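Local coordinates for protein AtxE2 (Asticcacaulis excentricus, PDB 5TXE) that hydrolyses the isopeptide bond of the lasso peptides astexin-2 and astexin-3, opening the knotted substrates into linear peptides, at residues C296-W308 with N314-S326. The protein carries 1 engineered substitution. Sequence-based numbering, arbitrary orientation. Where two conformers were deposited one is given.
Sequences CDEEACQNITRMW and NVLYFLRREGWAS
Arg320 reaches from strand 315-322 across to the turn of 296-308 and clasps the carbonyl of Gln302 side-on: NE lies 2.9 Å and NH2 2.8 Å from Gln302 O, which sits at the edge of the guanidinium, close to its plane. A bend at chi3 (-60°) turns the group against the 3-10 turn, so that the Ala300 carbonyl carbon sits over one face. Its charge is shared between two carboxylates: Glu299 OE2 forms a weak, long salt bridge to NH2 (3.3 Å), and Glu322 OE1, also bonded by Tyr332, meets NH1.

Backbone bonds join the antiparallel hairpin strands, with reciprocal pairing of Trp308 and Tyr317. A water bridges Asn303 O and Arg321 N.

Apolar packing fills both faces. Ile304 lays its long CG1-CD1 arm over the Phe318 ring, CD1 3.7 Å from the centroid in a CH-pi contact, while its CG2 branch lies near Phe318 CB; Phe318 also meets Tyr332 of the next strand. On the other face Leu319 CD1 touches the edge of the Trp308 indole at CH2 (3.7 Å), while Arg306 folds its guanidinium over Trp308 NE1 and bonds Met307 O.

The Cys296-Cys301 disulfide closes the loop just before Gln302. The hairpin forms the first two strands of a four-stranded antiparallel blade, as in the beta-propeller of prolyl oligopeptidases. Polar bonds from one planar cation, balanced by Glu299 and Glu322, thus hold the turn; backbone bonds and apolar packing hold the strands.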
ATOM      1  N   CYS A 296      -6.913  22.246  22.483  1.00 54.49           N
ATOM      2  CA  CYS A 296      -5.679  22.963  22.120  1.00 55.83           C
ATOM      3  C   CYS A 296      -5.954  23.827  20.912  1.00 60.21           C
ATOM      4  O   CYS A 296      -6.607  23.377  19.964  1.00 52.85           O
ATOM      5  CB  CYS A 296      -4.606  21.961  21.775  1.00 56.00           C
ATOM      6  SG  CYS A 296      -3.058  22.652  21.196  1.00 54.55           S
ATOM      7  N   ASP A 297      -5.492  25.069  20.921  1.00 67.39           N
ATOM      8  CA  ASP A 297      -5.788  26.020  19.826  0.50 72.04           C
ATOM      9  C   ASP A 297      -4.694  25.976  18.747  1.00 74.02           C
ATOM     10  O   ASP A 297      -4.964  26.172  17.553  1.00 76.89           O
ATOM     11  CB  ASP A 297      -6.025  27.459  20.360  0.50 68.63           C
ATOM     12  CG  ASP A 297      -4.767  28.316  20.369  0.50 62.34           C
ATOM     13  OD1 ASP A 297      -3.875  28.049  21.198  0.50 57.35           O
ATOM     14  OD2 ASP A 297      -4.687  29.266  19.554  0.50 53.20           O
ATOM     15  N   GLU A 298      -3.462  25.666  19.165  1.00 68.10           N
ATOM     16  CA  GLU A 298      -2.298  25.748  18.287  1.00 64.97           C
ATOM     17  C   GLU A 298      -2.509  24.960  16.992  1.00 62.71           C
ATOM     18  O   GLU A 298      -3.213  23.949  16.942  1.00 61.72           O
ATOM     19  CB  GLU A 298      -1.025  25.224  18.956  1.00 67.40           C
ATOM     20  CG  GLU A 298      -0.793  25.652  20.393  1.00 78.02           C
ATOM     21  CD  GLU A 298       0.022  26.915  20.514  1.00 85.27           C
ATOM     22  OE1 GLU A 298       1.220  26.855  20.150  1.00 87.11           O
ATOM     23  OE2 GLU A 298      -0.517  27.931  21.025  1.00 93.14           O
ATOM     24  N   GLU A 299      -1.876  25.447  15.946  1.00 58.88           N
ATOM     25  CA  GLU A 299      -1.972  24.833  14.646  1.00 59.44           C
ATOM     26  C   GLU A 299      -1.310  23.441  14.676  1.00 48.62           C
ATOM     27  O   GLU A 299      -1.746  22.501  14.021  1.00 46.68           O
ATOM     28  CB  GLU A 299      -1.308  25.763  13.592  1.00 63.13           C
ATOM     29  CG  GLU A 299      -1.730  25.471  12.155  1.00 68.01           C
ATOM     30  CD  GLU A 299      -1.010  24.271  11.575  1.00 70.30           C
ATOM     31  OE1 GLU A 299       0.206  24.112  11.855  1.00 71.62           O
ATOM     32  OE2 GLU A 299      -1.667  23.462  10.883  1.00 69.54           O
ATOM     33  N   ALA A 300      -0.241  23.327  15.430  1.00 42.46           N
ATOM     34  CA  ALA A 300       0.483  22.075  15.561  1.00 39.62           C
ATOM     35  C   ALA A 300      -0.338  20.889  16.047  1.00 39.09           C
ATOM     36  O   ALA A 300       0.068  19.772  15.852  1.00 43.54           O
ATOM     37  CB  ALA A 300       1.642  22.293  16.495  1.00 40.74           C
ATOM     38  N   CYS A 301      -1.484  21.133  16.664  1.00 41.48           N
ATOM     39  CA  CYS A 301      -2.300  20.100  17.344  1.00 42.96           C
ATOM     40  C   CYS A 301      -3.286  19.551  16.359  1.00 42.56           C
ATOM     41  O   CYS A 301      -4.123  18.732  16.725  1.00 44.83           O
ATOM     42  CB  CYS A 301      -3.100  20.723  18.551  1.00 46.94           C
ATOM     43  SG  CYS A 301      -2.142  21.032  20.088  1.00 67.66           S
ATOM     44  N   GLN A 302      -3.242  20.024  15.112  1.00 43.38           N
ATOM     45  CA  GLN A 302      -4.225  19.583  14.091  1.00 42.35           C
ATOM     46  C   GLN A 302      -3.789  18.372  13.315  1.00 39.07           C
ATOM     47  O   GLN A 302      -2.640  18.280  12.879  1.00 35.20           O
ATOM     48  CB  GLN A 302      -4.525  20.690  13.076  1.00 50.32           C
ATOM     49  CG  GLN A 302      -5.025  21.984  13.715  1.00 58.53           C
ATOM     50  CD  GLN A 302      -6.112  22.628  12.921  1.00 63.50           C
ATOM     51  OE1 GLN A 302      -5.974  22.933  11.714  1.00 60.45           O
ATOM     52  NE2 GLN A 302      -7.228  22.809  13.580  1.00 69.42           N
ATOM     53  N   ASN A 303      -4.740  17.471  13.136  1.00 38.73           N
ATOM     54  CA  ASN A 303      -4.606  16.283  12.312  1.00 40.92           C
ATOM     55  C   ASN A 303      -3.465  15.357  12.738  1.00 39.92           C
ATOM     56  O   ASN A 303      -2.717  14.821  11.948  1.00 42.79           O
ATOM     57  CB  ASN A 303      -4.549  16.698  10.852  1.00 42.76           C
ATOM     58  CG  ASN A 303      -5.894  17.223  10.370  1.00 44.39           C
ATOM     59  OD1 ASN A 303      -6.958  16.624  10.618  1.00 43.14           O
ATOM     60  ND2 ASN A 303      -5.865  18.384   9.757  1.00 45.05           N
ATOM     61  N   ILE A 304      -3.401  15.123  14.035  1.00 37.41           N
ATOM     62  CA  ILE A 304      -2.440  14.209  14.610  1.00 33.72           C
ATOM     63  C   ILE A 304      -2.694  12.821  14.057  1.00 30.34           C
ATOM     64  O   ILE A 304      -3.829  12.400  13.906  1.00 33.74           O
ATOM     65  CB  ILE A 304      -2.537  14.239  16.161  1.00 35.69           C
ATOM     66  CG1 ILE A 304      -1.989  15.590  16.629  1.00 38.19           C
ATOM     67  CG2 ILE A 304      -1.777  13.080  16.820  1.00 34.54           C
ATOM     68  CD1 ILE A 304      -2.270  15.930  18.080  1.00 40.40           C
ATOM     69  N   THR A 305      -1.628  12.091  13.785  1.00 32.00           N
ATOM     70  CA  THR A 305      -1.764  10.685  13.324  1.00 34.09           C
ATOM     71  C   THR A 305      -1.345   9.628  14.350  1.00 32.22           C
ATOM     72  O   THR A 305      -1.616   8.458  14.181  1.00 31.01           O
ATOM     73  CB  THR A 305      -0.984  10.479  12.036  1.00 31.91           C
ATOM     74  OG1 THR A 305       0.334  11.001  12.220  1.00 31.89           O
ATOM     75  CG2 THR A 305      -1.678  11.219  10.894  1.00 32.81           C
ATOM     76  N   ARG A 306      -0.661  10.044  15.396  1.00 31.82           N
ATOM     77  CA  ARG A 306      -0.203   9.109  16.390  1.00 34.74           C
ATOM     78  C   ARG A 306       0.210   9.891  17.620  1.00 31.51           C
ATOM     79  O   ARG A 306       0.932  10.870  17.503  1.00 34.19           O
ATOM     80  CB  ARG A 306       1.029   8.329  15.869  1.00 33.09           C
ATOM     81  CG  ARG A 306       0.982   6.839  16.130  1.00 38.38           C
ATOM     82  CD  ARG A 306       0.833   6.500  17.602  1.00 41.44           C
ATOM     83  NE  ARG A 306       1.005   5.074  17.857  1.00 43.26           N
ATOM     84  CZ  ARG A 306       0.809   4.476  19.047  1.00 49.85           C
ATOM     85  NH1 ARG A 306       0.440   5.170  20.133  1.00 44.38           N
ATOM     86  NH2 ARG A 306       0.998   3.154  19.171  1.00 42.46           N
ATOM     87  N   MET A 307      -0.177   9.419  18.801  1.00 36.17           N
ATOM     88  CA  MET A 307       0.346  10.031  20.049  1.00 38.42           C
ATOM     89  C   MET A 307       0.818   9.004  21.108  1.00 36.76           C
ATOM     90  O   MET A 307       0.369   7.871  21.125  1.00 32.66           O
ATOM     91  CB  MET A 307      -0.743  10.912  20.623  1.00 38.52           C
ATOM     92  CG  MET A 307      -1.913  10.150  21.213  1.00 38.69           C
ATOM     93  SD  MET A 307      -3.114  11.213  22.043  1.00 40.34           S
ATOM     94  CE  MET A 307      -3.713  12.230  20.703  1.00 43.99           C
ATOM     95  N   TRP A 308       1.695   9.429  22.007  1.00 38.22           N
ATOM     96  CA  TRP A 308       2.221   8.581  23.088  1.00 40.47           C
ATOM     97  C   TRP A 308       2.372   9.365  24.379  1.00 44.50           C
ATOM     98  O   TRP A 308       2.993  10.460  24.377  1.00 41.49           O
ATOM     99  CB  TRP A 308       3.641   8.130  22.760  1.00 41.11           C
ATOM    100  CG  TRP A 308       3.793   7.219  21.580  1.00 41.60           C
ATOM    101  CD1 TRP A 308       3.796   5.864  21.601  1.00 40.47           C
ATOM    102  CD2 TRP A 308       3.991   7.606  20.221  1.00 39.68           C
ATOM    103  NE1 TRP A 308       3.964   5.380  20.340  1.00 39.65           N
ATOM    104  CE2 TRP A 308       4.097   6.436  19.476  1.00 41.39           C
ATOM    105  CE3 TRP A 308       4.063   8.838  19.564  1.00 44.15           C
ATOM    106  CZ2 TRP A 308       4.273   6.448  18.100  1.00 42.35           C
ATOM    107  CZ3 TRP A 308       4.267   8.849  18.200  1.00 47.29           C
ATOM    108  CH2 TRP A 308       4.365   7.654  17.478  1.00 42.98           C
ATOM    109  N   ASN A 314       6.165  13.221  32.202  1.00 50.44           N
ATOM    110  CA  ASN A 314       4.955  14.022  32.207  1.00 55.01           C
ATOM    111  C   ASN A 314       4.836  14.807  30.888  1.00 55.37           C
ATOM    112  O   ASN A 314       4.788  16.043  30.887  1.00 53.64           O
ATOM    113  CB  ASN A 314       4.962  14.938  33.438  1.00 54.40           C
ATOM    114  CG  ASN A 314       3.698  15.728  33.578  1.00 54.89           C
ATOM    115  OD1 ASN A 314       2.584  15.180  33.538  1.00 54.20           O
ATOM    116  ND2 ASN A 314       3.856  17.037  33.763  1.00 55.52           N
ATOM    117  N   VAL A 315       4.878  14.089  29.759  1.00 53.26           N
ATOM    118  CA  VAL A 315       4.744  14.727  28.443  1.00 50.66           C
ATOM    119  C   VAL A 315       3.945  13.860  27.508  1.00 46.90           C
ATOM    120  O   VAL A 315       3.794  12.667  27.738  1.00 45.60           O
ATOM    121  CB  VAL A 315       6.094  15.106  27.765  1.00 54.99           C
ATOM    122  CG1 VAL A 315       7.008  15.885  28.698  1.00 54.65           C
ATOM    123  CG2 VAL A 315       6.834  13.900  27.307  1.00 61.33           C
ATOM    124  N   LEU A 316       3.364  14.507  26.501  1.00 42.88           N
ATOM    125  CA  LEU A 316       2.745  13.837  25.395  1.00 41.78           C
ATOM    126  C   LEU A 316       3.630  14.054  24.173  1.00 47.30           C
ATOM    127  O   LEU A 316       4.163  15.159  23.978  1.00 41.48           O
ATOM    128  CB  LEU A 316       1.386  14.443  25.139  1.00 43.20           C
ATOM    129  CG  LEU A 316       0.579  13.760  24.065  1.00 39.76           C
ATOM    130  CD1 LEU A 316       0.052  12.412  24.536  1.00 40.28           C
ATOM    131  CD2 LEU A 316      -0.538  14.660  23.613  1.00 39.25           C
ATOM    132  N   TYR A 317       3.848  12.980  23.399  1.00 45.35           N
ATOM    133  CA  TYR A 317       4.513  13.089  22.103  1.00 37.24           C
ATOM    134  C   TYR A 317       3.521  12.754  21.004  1.00 35.50           C
ATOM    135  O   TYR A 317       2.651  11.915  21.186  1.00 37.50           O
ATOM    136  CB  TYR A 317       5.661  12.125  22.011  1.00 37.51           C
ATOM    137  CG  TYR A 317       6.639  12.174  23.136  1.00 38.33           C
ATOM    138  CD1 TYR A 317       7.683  13.084  23.142  1.00 38.23           C
ATOM    139  CD2 TYR A 317       6.550  11.255  24.185  1.00 42.19           C
ATOM    140  CE1 TYR A 317       8.600  13.104  24.177  1.00 41.88           C
ATOM    141  CE2 TYR A 317       7.483  11.246  25.218  1.00 44.37           C
ATOM    142  CZ  TYR A 317       8.507  12.166  25.237  1.00 42.48           C
ATOM    143  OH  TYR A 317       9.419  12.153  26.319  1.00 43.29           O
ATOM    144  N   PHE A 318       3.627  13.440  19.868  1.00 37.38           N
ATOM    145  CA  PHE A 318       2.789  13.104  18.752  1.00 37.13           C
ATOM    146  C   PHE A 318       3.374  13.345  17.375  1.00 37.46           C
ATOM    147  O   PHE A 318       4.296  14.151  17.201  1.00 36.87           O
ATOM    148  CB  PHE A 318       1.402  13.728  18.879  1.00 38.97           C
ATOM    149  CG  PHE A 318       1.370  15.220  18.902  1.00 41.87           C
ATOM    150  CD1 PHE A 318       1.421  15.937  17.728  1.00 42.10           C
ATOM    151  CD2 PHE A 318       1.188  15.911  20.093  1.00 44.41           C
ATOM    152  CE1 PHE A 318       1.330  17.312  17.724  1.00 45.03           C
ATOM    153  CE2 PHE A 318       1.088  17.295  20.094  1.00 46.82           C
ATOM    154  CZ  PHE A 318       1.159  17.994  18.905  1.00 44.16           C
ATOM    155  N   LEU A 319       2.832  12.607  16.417  1.00 34.37           N
ATOM    156  CA  LEU A 319       3.219  12.705  15.014  1.00 36.29           C
ATOM    157  C   LEU A 319       2.140  13.341  14.206  1.00 34.89           C
ATOM    158  O   LEU A 319       0.951  13.219  14.537  1.00 29.77           O
ATOM    159  CB  LEU A 319       3.370  11.310  14.397  1.00 39.30           C
ATOM    160  CG  LEU A 319       4.653  10.559  14.717  1.00 40.73           C
ATOM    161  CD1 LEU A 319       4.620   9.170  14.089  1.00 42.76           C
ATOM    162  CD2 LEU A 319       5.843  11.335  14.204  1.00 38.92           C
ATOM    163  N   ARG A 320       2.544  13.972  13.116  1.00 32.97           N
ATOM    164  CA  ARG A 320       1.575  14.421  12.146  1.00 34.27           C
ATOM    165  C   ARG A 320       2.251  14.729  10.826  1.00 32.23           C
ATOM    166  O   ARG A 320       3.475  14.761  10.722  1.00 31.83           O
ATOM    167  CB  ARG A 320       0.862  15.668  12.617  1.00 35.66           C
ATOM    168  CG  ARG A 320       1.822  16.857  12.597  1.00 42.42           C
ATOM    169  CD  ARG A 320       1.387  18.133  13.253  1.00 44.10           C
ATOM    170  NE  ARG A 320       0.201  18.698  12.703  1.00 41.33           N
ATOM    171  CZ  ARG A 320       0.142  19.884  12.121  1.00 42.70           C
ATOM    172  NH1 ARG A 320       1.223  20.651  11.981  1.00 40.83           N
ATOM    173  NH2 ARG A 320      -1.036  20.280  11.669  1.00 39.08           N
ATOM    174  N   ARG A 321       1.424  14.957   9.818  1.00 35.93           N
ATOM    175  CA  ARG A 321       1.912  15.413   8.519  1.00 39.41           C
ATOM    176  C   ARG A 321       1.763  16.902   8.412  1.00 37.82           C
ATOM    177  O   ARG A 321       0.834  17.449   8.965  1.00 40.01           O
ATOM    178  CB  ARG A 321       1.119  14.739   7.412  1.00 41.31           C
ATOM    179  CG  ARG A 321       1.466  13.281   7.358  1.00 45.16           C
ATOM    180  CD  ARG A 321       0.283  12.381   7.176  1.00 50.56           C
ATOM    181  NE  ARG A 321       0.726  10.984   7.205  1.00 50.51           N
ATOM    182  CZ  ARG A 321       0.598  10.106   6.202  1.00 48.12           C
ATOM    183  NH1 ARG A 321      -0.008  10.435   5.067  1.00 49.96           N
ATOM    184  NH2 ARG A 321       1.056   8.864   6.357  1.00 42.10           N
ATOM    185  N   GLU A 322       2.702  17.548   7.743  1.00 34.08           N
ATOM    186  CA  GLU A 322       2.665  18.990   7.603  1.00 40.66           C
ATOM    187  C   GLU A 322       3.555  19.470   6.429  1.00 36.81           C
ATOM    188  O   GLU A 322       4.125  18.671   5.720  1.00 38.92           O
ATOM    189  CB  GLU A 322       3.096  19.658   8.929  1.00 40.08           C
ATOM    190  CG  GLU A 322       4.496  19.316   9.380  1.00 41.50           C
ATOM    191  CD  GLU A 322       4.843  19.990  10.713  1.00 44.38           C
ATOM    192  OE1 GLU A 322       3.987  19.990  11.626  1.00 44.28           O
ATOM    193  OE2 GLU A 322       5.986  20.499  10.850  1.00 43.40           O
ATOM    194  N   GLY A 323       3.642  20.781   6.250  1.00 35.01           N
ATOM    195  CA  GLY A 323       4.367  21.413   5.173  1.00 32.13           C
ATOM    196  C   GLY A 323       3.497  21.508   3.924  1.00 32.31           C
ATOM    197  O   GLY A 323       2.335  21.104   3.930  1.00 32.04           O
ATOM    198  N   TRP A 324       4.071  22.005   2.833  1.00 32.34           N
ATOM    199  CA  TRP A 324       3.341  22.135   1.571  1.00 37.14           C
ATOM    200  C   TRP A 324       2.724  20.764   1.145  1.00 38.71           C
ATOM    201  O   TRP A 324       3.426  19.738   1.088  1.00 33.97           O
ATOM    202  CB  TRP A 324       4.292  22.607   0.496  1.00 36.10           C
ATOM    203  CG  TRP A 324       3.647  22.913  -0.819  1.00 42.84           C
ATOM    204  CD1 TRP A 324       3.551  22.094  -1.879  1.00 44.06           C
ATOM    205  CD2 TRP A 324       3.112  24.174  -1.233  1.00 45.52           C
ATOM    206  NE1 TRP A 324       2.967  22.744  -2.936  1.00 47.04           N
ATOM    207  CE2 TRP A 324       2.672  24.022  -2.558  1.00 45.28           C
ATOM    208  CE3 TRP A 324       2.948  25.417  -0.601  1.00 44.09           C
ATOM    209  CZ2 TRP A 324       2.079  25.059  -3.272  1.00 49.17           C
ATOM    210  CZ3 TRP A 324       2.367  26.456  -1.310  1.00 48.37           C
ATOM    211  CH2 TRP A 324       1.926  26.265  -2.641  1.00 47.43           C
ATOM    212  N   ALA A 325       1.425  20.752   0.891  1.00 35.91           N
ATOM    213  CA  ALA A 325       0.749  19.536   0.465  1.00 36.64           C
ATOM    214  C   ALA A 325       1.016  18.406   1.434  1.00 34.20           C
ATOM    215  O   ALA A 325       1.060  17.260   1.027  1.00 38.38           O
ATOM    216  CB  ALA A 325       1.212  19.129  -0.944  1.00 34.17           C
ATOM    217  N   SER A 326       1.224  18.720   2.708  1.00 33.84           N
ATOM    218  CA  SER A 326       1.486  17.704   3.731  1.00 34.31           C
ATOM    219  C   SER A 326       2.677  16.820   3.427  1.00 32.94           C
ATOM    220  O   SER A 326       2.702  15.683   3.849  1.00 31.08           O
ATOM    221  CB  SER A 326       0.250  16.802   3.945  1.00 38.55           C
ATOM    222  OG  SER A 326      -0.784  17.575   4.507  1.00 39.55           O
TER
HETATM  223  O   HOH W   1      -1.407  14.985   9.639  1.00 39.75           O